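Local coordinates for phage-like element PBSX protein XepA (Bacillus subtilis, PDB 6IA5) that is of unknown function, assembles as a pentamer, belongs to a prophage lytic cassette and does not seem to be involved in host cell lysis, at residues K69-A74 and L106-W111; Y119-V124 and L135-G140; V214-K219 and I259-I264. One frame throughout, in Å; residues are numbered along the deposited sequence.

Contact 1: K69-A74 and L106-W111. With ACT (acetate ion), chain B.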
# COMPACT_ATOMS: atom_id res chain seq x y z
N LYS E 69 0.27 -25.45 9.42
CA LYS E 69 -0.18 -25.47 8.03
C LYS E 69 0.33 -26.74 7.35
O LYS E 69 1.28 -27.38 7.81
CB LYS E 69 0.35 -24.25 7.25
CG LYS E 69 1.87 -24.11 7.19
CD LYS E 69 2.32 -22.84 6.45
CE LYS E 69 3.83 -22.78 6.31
NZ LYS E 69 4.29 -21.49 5.73
N VAL E 70 -0.32 -27.09 6.23
CA VAL E 70 -0.01 -28.33 5.55
C VAL E 70 -0.18 -28.12 4.05
O VAL E 70 -0.99 -27.30 3.63
CB VAL E 70 -0.88 -29.50 6.08
CG1 VAL E 70 -2.36 -29.33 5.78
CG2 VAL E 70 -0.39 -30.86 5.56
N LYS E 71 0.62 -28.85 3.27
CA LYS E 71 0.53 -28.76 1.83
C LYS E 71 0.79 -30.15 1.27
O LYS E 71 1.60 -30.90 1.82
CB LYS E 71 1.54 -27.76 1.28
CG LYS E 71 1.45 -27.52 -0.23
CD LYS E 71 2.34 -26.38 -0.69
CE LYS E 71 2.14 -26.11 -2.17
NZ LYS E 71 3.02 -25.03 -2.62
N GLY E 72 0.12 -30.48 0.15
CA GLY E 72 0.25 -31.80 -0.44
C GLY E 72 0.60 -31.77 -1.92
O GLY E 72 0.28 -30.81 -2.63
N TRP E 73 1.25 -32.85 -2.39
CA TRP E 73 1.50 -33.10 -3.80
C TRP E 73 1.11 -34.54 -4.11
O TRP E 73 1.50 -35.44 -3.38
CB TRP E 73 2.97 -32.91 -4.13
CG TRP E 73 3.48 -31.51 -3.99
CD1 TRP E 73 3.67 -30.59 -4.99
CD2 TRP E 73 3.85 -30.86 -2.76
NE1 TRP E 73 4.16 -29.43 -4.46
CE2 TRP E 73 4.28 -29.56 -3.10
CE3 TRP E 73 3.90 -31.27 -1.42
CZ2 TRP E 73 4.73 -28.65 -2.14
CZ3 TRP E 73 4.35 -30.38 -0.48
CH2 TRP E 73 4.76 -29.09 -0.84
N ALA E 74 0.39 -34.73 -5.22
CA ALA E 74 -0.03 -36.04 -5.66
C ALA E 74 0.37 -36.24 -7.12
O ALA E 74 0.25 -35.34 -7.94
CB ALA E 74 -1.52 -36.18 -5.50
N LEU E 106 1.60 -33.84 -12.06
CA LEU E 106 1.84 -33.51 -10.66
C LEU E 106 0.86 -32.41 -10.25
O LEU E 106 0.72 -31.40 -10.93
CB LEU E 106 3.29 -33.07 -10.41
CG LEU E 106 3.58 -32.62 -8.97
CD1 LEU E 106 3.49 -33.80 -8.00
CD2 LEU E 106 4.95 -31.97 -8.88
N THR E 107 0.18 -32.63 -9.12
CA THR E 107 -0.84 -31.72 -8.64
C THR E 107 -0.55 -31.36 -7.18
O THR E 107 -0.39 -32.25 -6.34
CB THR E 107 -2.22 -32.39 -8.76
OG1 THR E 107 -2.35 -32.83 -10.12
CG2 THR E 107 -3.36 -31.46 -8.40
N ALA E 108 -0.53 -30.05 -6.90
CA ALA E 108 -0.24 -29.53 -5.56
C ALA E 108 -1.50 -28.88 -4.99
O ALA E 108 -2.26 -28.26 -5.74
CB ALA E 108 0.88 -28.52 -5.67
N THR E 109 -1.71 -28.99 -3.68
CA THR E 109 -2.68 -28.14 -3.00
C THR E 109 -2.04 -26.78 -2.74
O THR E 109 -0.86 -26.59 -3.01
CB THR E 109 -3.12 -28.78 -1.67
OG1 THR E 109 -2.05 -28.67 -0.73
CG2 THR E 109 -3.48 -30.25 -1.84
N ASP E 110 -2.81 -25.82 -2.22
CA ASP E 110 -2.24 -24.65 -1.58
C ASP E 110 -1.74 -25.02 -0.19
O ASP E 110 -2.06 -26.09 0.32
CB ASP E 110 -3.31 -23.58 -1.43
CG ASP E 110 -3.71 -22.95 -2.76
OD1 ASP E 110 -2.99 -23.15 -3.75
OD2 ASP E 110 -4.72 -22.24 -2.77
N TRP E 111 -0.98 -24.11 0.45
CA TRP E 111 -0.80 -24.19 1.88
C TRP E 111 -2.17 -24.02 2.53
O TRP E 111 -2.86 -23.04 2.25
CB TRP E 111 0.18 -23.11 2.38
CG TRP E 111 1.60 -23.47 2.10
CD1 TRP E 111 2.41 -22.97 1.11
CD2 TRP E 111 2.37 -24.48 2.79
NE1 TRP E 111 3.64 -23.59 1.16
CE2 TRP E 111 3.65 -24.52 2.18
CE3 TRP E 111 2.08 -25.38 3.84
CZ2 TRP E 111 4.64 -25.40 2.61
CZ3 TRP E 111 3.08 -26.24 4.27
CH2 TRP E 111 4.34 -26.26 3.66
C ACT B . 0.60 -21.72 -2.00
O ACT B . 1.54 -20.90 -1.94
OXT ACT B . -0.40 -21.61 -1.25
CH3 ACT B . 0.76 -22.79 -3.01
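With CG set between its own backbone N and carbonyl carbon (chi1 59°), Lys69 runs its extended chain over one face of the Trp111 indole. The backbone of Lys71 places CB over the opposite face, and CG, lying opposite the backbone N (chi1 -176°), carries the extended chain onward, with CD against Trp111 NE1 and CE2 and with CE near Thr109 O. Lys71 CB makes a CH-pi contact 3.6 Å from the centroid of the Trp111 six-membered ring, and Lys69 NZ makes a cation-pi contact 4.7 Å from the same centroid. Farther along, the antiparallel pairing is carried partly by a side chain: Gly72 N donates to Thr109 OG1 over 3.0 Å, nearly straight at 162°, and that hydroxyl in turn donates to Asp110 O at 2.8 Å. Thr109 N returns a bond to Gly72 O, 2.9 Å away. Regular pairing is resumed at Ala74 and Thr107, and Trp73 CD1 rests against Ala108 CB at 3.5 Å. An acetate ion, probably from the crystallisation liquor, accepts a hydrogen bond from Trp111 N to its OXT at 3.1 Å and is also bound by Asn149 of the third subunit. Lys69 NZ is paired with Asp145 and with the Glu143 carbonyl of the second subunit, and Asp110 with Lys151 of the third. The chemistry therefore implies that this sheet edge, with its lysine-clasped tryptophan, forms part of the pentamer interface.

Contact 2: Y119-V124 and L135-G140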
# COMPACT_ATOMS: atom_id res chain seq x y z
N TYR E 119 -5.18 -33.26 11.48
CA TYR E 119 -5.27 -33.12 10.03
C TYR E 119 -5.00 -34.48 9.39
O TYR E 119 -4.38 -35.34 10.02
CB TYR E 119 -4.31 -32.03 9.51
CG TYR E 119 -2.85 -32.26 9.82
CD1 TYR E 119 -2.30 -31.88 11.04
CD2 TYR E 119 -2.00 -32.88 8.90
CE1 TYR E 119 -0.97 -32.11 11.34
CE2 TYR E 119 -0.66 -33.10 9.19
CZ TYR E 119 -0.14 -32.71 10.41
OH TYR E 119 1.17 -32.96 10.70
N ARG E 120 -5.44 -34.65 8.13
CA ARG E 120 -5.07 -35.82 7.36
C ARG E 120 -5.27 -35.52 5.88
O ARG E 120 -6.01 -34.60 5.52
CB ARG E 120 -5.96 -37.02 7.74
CG ARG E 120 -7.35 -36.95 7.12
CD ARG E 120 -8.18 -38.19 7.46
NE ARG E 120 -9.50 -38.09 6.86
CZ ARG E 120 -10.50 -38.95 7.09
NH1 ARG E 120 -10.29 -40.00 7.87
NH2 ARG E 120 -11.69 -38.76 6.56
N PHE E 121 -4.57 -36.31 5.05
CA PHE E 121 -4.86 -36.40 3.64
C PHE E 121 -5.72 -37.65 3.43
O PHE E 121 -5.49 -38.68 4.05
CB PHE E 121 -3.57 -36.54 2.83
CG PHE E 121 -2.76 -35.27 2.69
CD1 PHE E 121 -3.13 -34.10 3.35
CD2 PHE E 121 -1.62 -35.25 1.90
CE1 PHE E 121 -2.36 -32.94 3.23
CE2 PHE E 121 -0.86 -34.09 1.79
CZ PHE E 121 -1.22 -32.95 2.45
N ARG E 122 -6.69 -37.52 2.52
CA ARG E 122 -7.47 -38.64 2.04
C ARG E 122 -7.51 -38.53 0.52
O ARG E 122 -7.93 -37.50 -0.02
CB ARG E 122 -8.87 -38.65 2.70
CG ARG E 122 -9.77 -39.80 2.27
CD ARG E 122 -11.09 -39.84 3.05
NE ARG E 122 -11.88 -38.63 2.88
CZ ARG E 122 -12.70 -38.36 1.86
NH1 ARG E 122 -12.92 -39.26 0.91
NH2 ARG E 122 -13.27 -37.17 1.76
N TYR E 123 -7.05 -39.58 -0.16
CA TYR E 123 -7.00 -39.58 -1.61
C TYR E 123 -7.95 -40.65 -2.14
O TYR E 123 -7.81 -41.81 -1.77
CB TYR E 123 -5.57 -39.88 -2.08
CG TYR E 123 -5.42 -39.75 -3.58
CD1 TYR E 123 -5.82 -40.77 -4.44
CD2 TYR E 123 -4.93 -38.58 -4.13
CE1 TYR E 123 -5.71 -40.63 -5.81
CE2 TYR E 123 -4.82 -38.42 -5.51
CZ TYR E 123 -5.21 -39.45 -6.35
OH TYR E 123 -5.11 -39.31 -7.71
N VAL E 124 -8.90 -40.26 -3.00
CA VAL E 124 -9.84 -41.21 -3.59
C VAL E 124 -9.50 -41.40 -5.07
O VAL E 124 -9.59 -40.45 -5.85
CB VAL E 124 -11.31 -40.76 -3.41
CG1 VAL E 124 -12.29 -41.76 -4.02
CG2 VAL E 124 -11.65 -40.49 -1.94
N LEU E 135 2.23 -39.76 -2.92
CA LEU E 135 1.57 -38.67 -2.21
C LEU E 135 2.53 -38.11 -1.17
O LEU E 135 2.99 -38.86 -0.31
CB LEU E 135 0.30 -39.23 -1.57
CG LEU E 135 -0.56 -38.23 -0.80
CD1 LEU E 135 -0.98 -37.05 -1.68
CD2 LEU E 135 -1.80 -38.93 -0.25
N TYR E 136 2.84 -36.81 -1.27
CA TYR E 136 3.80 -36.13 -0.39
C TYR E 136 3.09 -35.09 0.46
O TYR E 136 2.16 -34.43 -0.00
CB TYR E 136 4.90 -35.43 -1.20
CG TYR E 136 5.99 -36.37 -1.67
CD1 TYR E 136 5.81 -37.17 -2.80
CD2 TYR E 136 7.17 -36.50 -0.96
CE1 TYR E 136 6.81 -38.04 -3.23
CE2 TYR E 136 8.18 -37.36 -1.38
CZ TYR E 136 7.98 -38.15 -2.50
OH TYR E 136 8.98 -38.98 -2.90
N GLN E 137 3.60 -34.91 1.69
CA GLN E 137 3.01 -33.98 2.64
C GLN E 137 4.11 -33.13 3.28
O GLN E 137 5.08 -33.67 3.81
CB GLN E 137 2.27 -34.76 3.72
CG GLN E 137 1.56 -33.87 4.74
CD GLN E 137 0.74 -34.72 5.68
OE1 GLN E 137 1.28 -35.33 6.62
NE2 GLN E 137 -0.57 -34.79 5.43
N SER E 138 3.93 -31.79 3.22
CA SER E 138 4.79 -30.85 3.93
C SER E 138 3.95 -30.16 5.01
O SER E 138 2.76 -29.92 4.82
CB SER E 138 5.39 -29.81 3.00
OG SER E 138 6.29 -30.41 2.07
N VAL E 139 4.60 -29.85 6.14
CA VAL E 139 3.99 -29.11 7.23
C VAL E 139 4.91 -27.94 7.58
O VAL E 139 6.11 -27.98 7.30
CB VAL E 139 3.75 -30.00 8.46
CG1 VAL E 139 2.68 -31.07 8.19
CG2 VAL E 139 5.04 -30.62 8.98
N GLY E 140 4.32 -26.89 8.17
CA GLY E 140 5.10 -25.76 8.67
C GLY E 140 4.64 -25.40 10.07
O GLY E 140 3.73 -26.03 10.61
O HOH W 1 2.42 -35.05 9.83
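Tyr119 reaches across to Val139, its OH lying 3.5 Å from Val139 CG1, and turns a ring edge to Gln137, with CE2 3.9 Å from Gln137 OE1. A water sits 2.6 Å from Tyr119 OH and bonds weakly to Gln137 OE1. Two residues on, Phe121 carries the centre of the contact. Gln137, extended with CG anti to its backbone N (chi1 -177°), delivers NE2 over the middle of the phenyl ring, 3.4 Å from Phe121 CD1, and its amide stands at 81° to the ring plane. Gln56 fixes this pose: its OE1 accepts hydrogen bonds from Gln137 NE2 and Phe121 N, giving a buried Gln137 N-H a partner and tying it to the Phe121 backbone. Phe121 CE2 meets Tyr136 O edge-on at 3.5 Å, and CD2 touches Leu135 CD1 at 4.1 Å. Tyr123 adds a looser apolar contact, CB to Leu135 CD2. No hydrogen bond joins the strands directly: the axes of the two segments come no closer than 9.5 Å, their N-to-C directions 161° apart, as in two facing layers of a beta sandwich. In one layer 118-125 lies between 53-60 and 80-87; in the other, 133-140 between 41-44 and 69-76, whose Leu43 and Val70 also pack on Phe121.

Contact 3: V214-K219 and I259-I264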
# COMPACT_ATOMS: atom_id res chain seq x y z
N VAL E 214 -41.40 29.63 7.77
CA VAL E 214 -40.04 29.17 7.99
C VAL E 214 -39.08 30.17 7.36
O VAL E 214 -39.25 30.54 6.21
CB VAL E 214 -39.81 27.76 7.43
CG1 VAL E 214 -38.38 27.27 7.69
CG2 VAL E 214 -40.84 26.78 7.96
N LYS E 215 -38.07 30.59 8.14
CA LYS E 215 -37.06 31.52 7.66
C LYS E 215 -35.74 30.77 7.58
O LYS E 215 -35.41 30.02 8.49
CB LYS E 215 -36.97 32.71 8.62
CG LYS E 215 -36.14 33.89 8.13
CD LYS E 215 -36.39 35.15 8.94
CE LYS E 215 -36.00 36.45 8.25
NZ LYS E 215 -34.84 36.31 7.34
N PHE E 216 -35.01 30.99 6.47
CA PHE E 216 -33.79 30.24 6.18
C PHE E 216 -32.57 31.03 6.65
O PHE E 216 -32.39 32.19 6.26
CB PHE E 216 -33.69 29.99 4.67
CG PHE E 216 -34.93 29.45 4.00
CD1 PHE E 216 -35.80 28.59 4.67
CD2 PHE E 216 -35.23 29.78 2.68
CE1 PHE E 216 -36.93 28.07 4.03
CE2 PHE E 216 -36.35 29.27 2.04
CZ PHE E 216 -37.19 28.41 2.72
N TRP E 217 -31.73 30.40 7.48
CA TRP E 217 -30.60 31.09 8.07
C TRP E 217 -29.34 30.25 7.90
O TRP E 217 -29.39 29.03 7.98
CB TRP E 217 -30.79 31.29 9.57
CG TRP E 217 -31.93 32.14 10.04
CD1 TRP E 217 -33.06 31.70 10.67
CD2 TRP E 217 -32.01 33.58 10.05
NE1 TRP E 217 -33.84 32.76 11.05
CE2 TRP E 217 -33.22 33.93 10.70
CE3 TRP E 217 -31.18 34.61 9.59
CZ2 TRP E 217 -33.63 35.25 10.87
CZ3 TRP E 217 -31.58 35.92 9.77
CH2 TRP E 217 -32.79 36.24 10.39
N GLY E 218 -28.21 30.93 7.73
CA GLY E 218 -26.90 30.33 7.91
C GLY E 218 -26.14 31.06 9.02
O GLY E 218 -26.46 32.20 9.35
N LYS E 219 -25.16 30.38 9.62
CA LYS E 219 -24.20 31.07 10.47
C LYS E 219 -22.81 30.88 9.89
O LYS E 219 -22.47 29.79 9.45
CB LYS E 219 -24.23 30.54 11.91
CG LYS E 219 -25.48 30.90 12.68
CD LYS E 219 -25.46 30.33 14.08
CE LYS E 219 -26.55 30.88 14.97
NZ LYS E 219 -26.45 30.23 16.30
N ILE E 259 -26.58 25.71 9.49
CA ILE E 259 -27.81 26.10 8.81
C ILE E 259 -28.96 25.94 9.79
O ILE E 259 -29.07 24.92 10.47
CB ILE E 259 -28.02 25.27 7.52
CG1 ILE E 259 -26.86 25.40 6.53
CG2 ILE E 259 -29.38 25.59 6.89
CD1 ILE E 259 -26.60 26.81 6.05
N ILE E 260 -29.81 26.96 9.86
CA ILE E 260 -30.95 26.94 10.76
C ILE E 260 -32.20 27.22 9.93
O ILE E 260 -32.21 28.15 9.11
CB ILE E 260 -30.75 27.97 11.88
CG1 ILE E 260 -29.60 27.57 12.82
CG2 ILE E 260 -32.04 28.18 12.65
CD1 ILE E 260 -29.13 28.67 13.75
N MET E 261 -33.24 26.42 10.16
CA MET E 261 -34.53 26.62 9.53
C MET E 261 -35.52 26.98 10.64
O MET E 261 -36.07 26.10 11.28
CB MET E 261 -34.97 25.32 8.86
CG MET E 261 -34.02 24.89 7.74
SD MET E 261 -34.37 25.91 6.29
CE MET E 261 -32.71 26.35 5.76
N GLU E 262 -35.72 28.28 10.85
CA GLU E 262 -36.45 28.75 12.01
C GLU E 262 -37.94 28.81 11.70
O GLU E 262 -38.37 29.41 10.71
CB GLU E 262 -35.92 30.13 12.43
CG GLU E 262 -36.79 30.84 13.45
CD GLU E 262 -36.23 32.16 13.97
OE1 GLU E 262 -35.29 32.69 13.37
OE2 GLU E 262 -36.71 32.65 14.99
N ILE E 263 -38.75 28.21 12.59
CA ILE E 263 -40.18 28.44 12.52
C ILE E 263 -40.47 29.77 13.21
O ILE E 263 -40.31 29.87 14.43
CB ILE E 263 -40.98 27.26 13.09
CG1 ILE E 263 -40.73 25.98 12.28
CG2 ILE E 263 -42.46 27.60 13.12
CD1 ILE E 263 -41.25 24.72 12.91
N ILE E 264 -40.85 30.76 12.41
CA ILE E 264 -41.12 32.13 12.84
C ILE E 264 -42.49 32.15 13.52
O ILE E 264 -42.69 32.82 14.53
CB ILE E 264 -41.08 33.10 11.64
CG1 ILE E 264 -39.66 33.26 11.10
CG2 ILE E 264 -41.68 34.46 11.99
CD1 ILE E 264 -38.67 33.80 12.13
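Trp217 and Glu262 make the one side-chain hydrogen bond of this strand pair, from Trp217 NE1 to Glu262 OE1 at 2.7 Å. It is short but bent, 134° at the hydrogen; OE1 uses its anti lone pair and lies 30° out of the indole plane. Glu262 reaches the ring with an extended chain, and its CB lies at the indole edge, 3.6 Å from Trp217 NE1. Lys215 CG covers one face of the same indole. On this side of the sheet Trp217 CB also packs on Ile260 CB, Lys219 CE touches Ile260 CD1 at 3.6 Å, and Lys215 CB lies 3.7 Å from Ile264 CG1.

The opposite side is apolar. Met261 folds back at its CB-CG bond (chi2 -78°), bringing SD to 3.4 Å from Phe216 CD1, a Met-aromatic contact in which the sulfur approaches the ring obliquely. Val214 CG1 lies against Met261 CB, and Ile259 CD1 comes 4.0 Å from CA of Gly218.

Beneath these side chains runs a regular antiparallel ladder of the C-terminal beta domain. Lys215 and Glu262 form one hydrogen-bonded pair, Trp217 and Ile260 the next, and each gives two backbone bonds, including Trp217 N to Ile260 O at 2.8 Å. This fixed register sets Glu262 diagonally across from Trp217.

A further layer holds the first in place. Lys225, on the neighbouring strand 225-232, makes a cation-pi contact with Trp217 and packs on Glu262. On the apolar side Phe251 meets Phe216 edge-to-face and Trp249 packs beside it, while Val203 and Phe180 press on Met261. An acetate ion, probably from the crystallisation liquor, lies about 3 Å from the side chain of Lys215.

Overall arrangement
Followed from the N terminus, the chain first closes contact 1, whose 31 intervening residues include strands 80-87 and 94-101 of the facing sheet. Strand 118-125 follows directly after 107-113, and ten residues, mostly a turn, bring 135-140 back to form contact 2. The three contacts lie in series, none enclosing or crossing another. Contacts 1 and 2 have centres 7 Å apart and share a sheet in which 69-76 neighbours 133-140: one pairs strands within that sheet, the other bridges it to its partner. Contact 3 closes a loop of 39 residues in the C-terminal beta domain, its nearest atoms about 53 Å from contact 1 and 60 Å from contact 2.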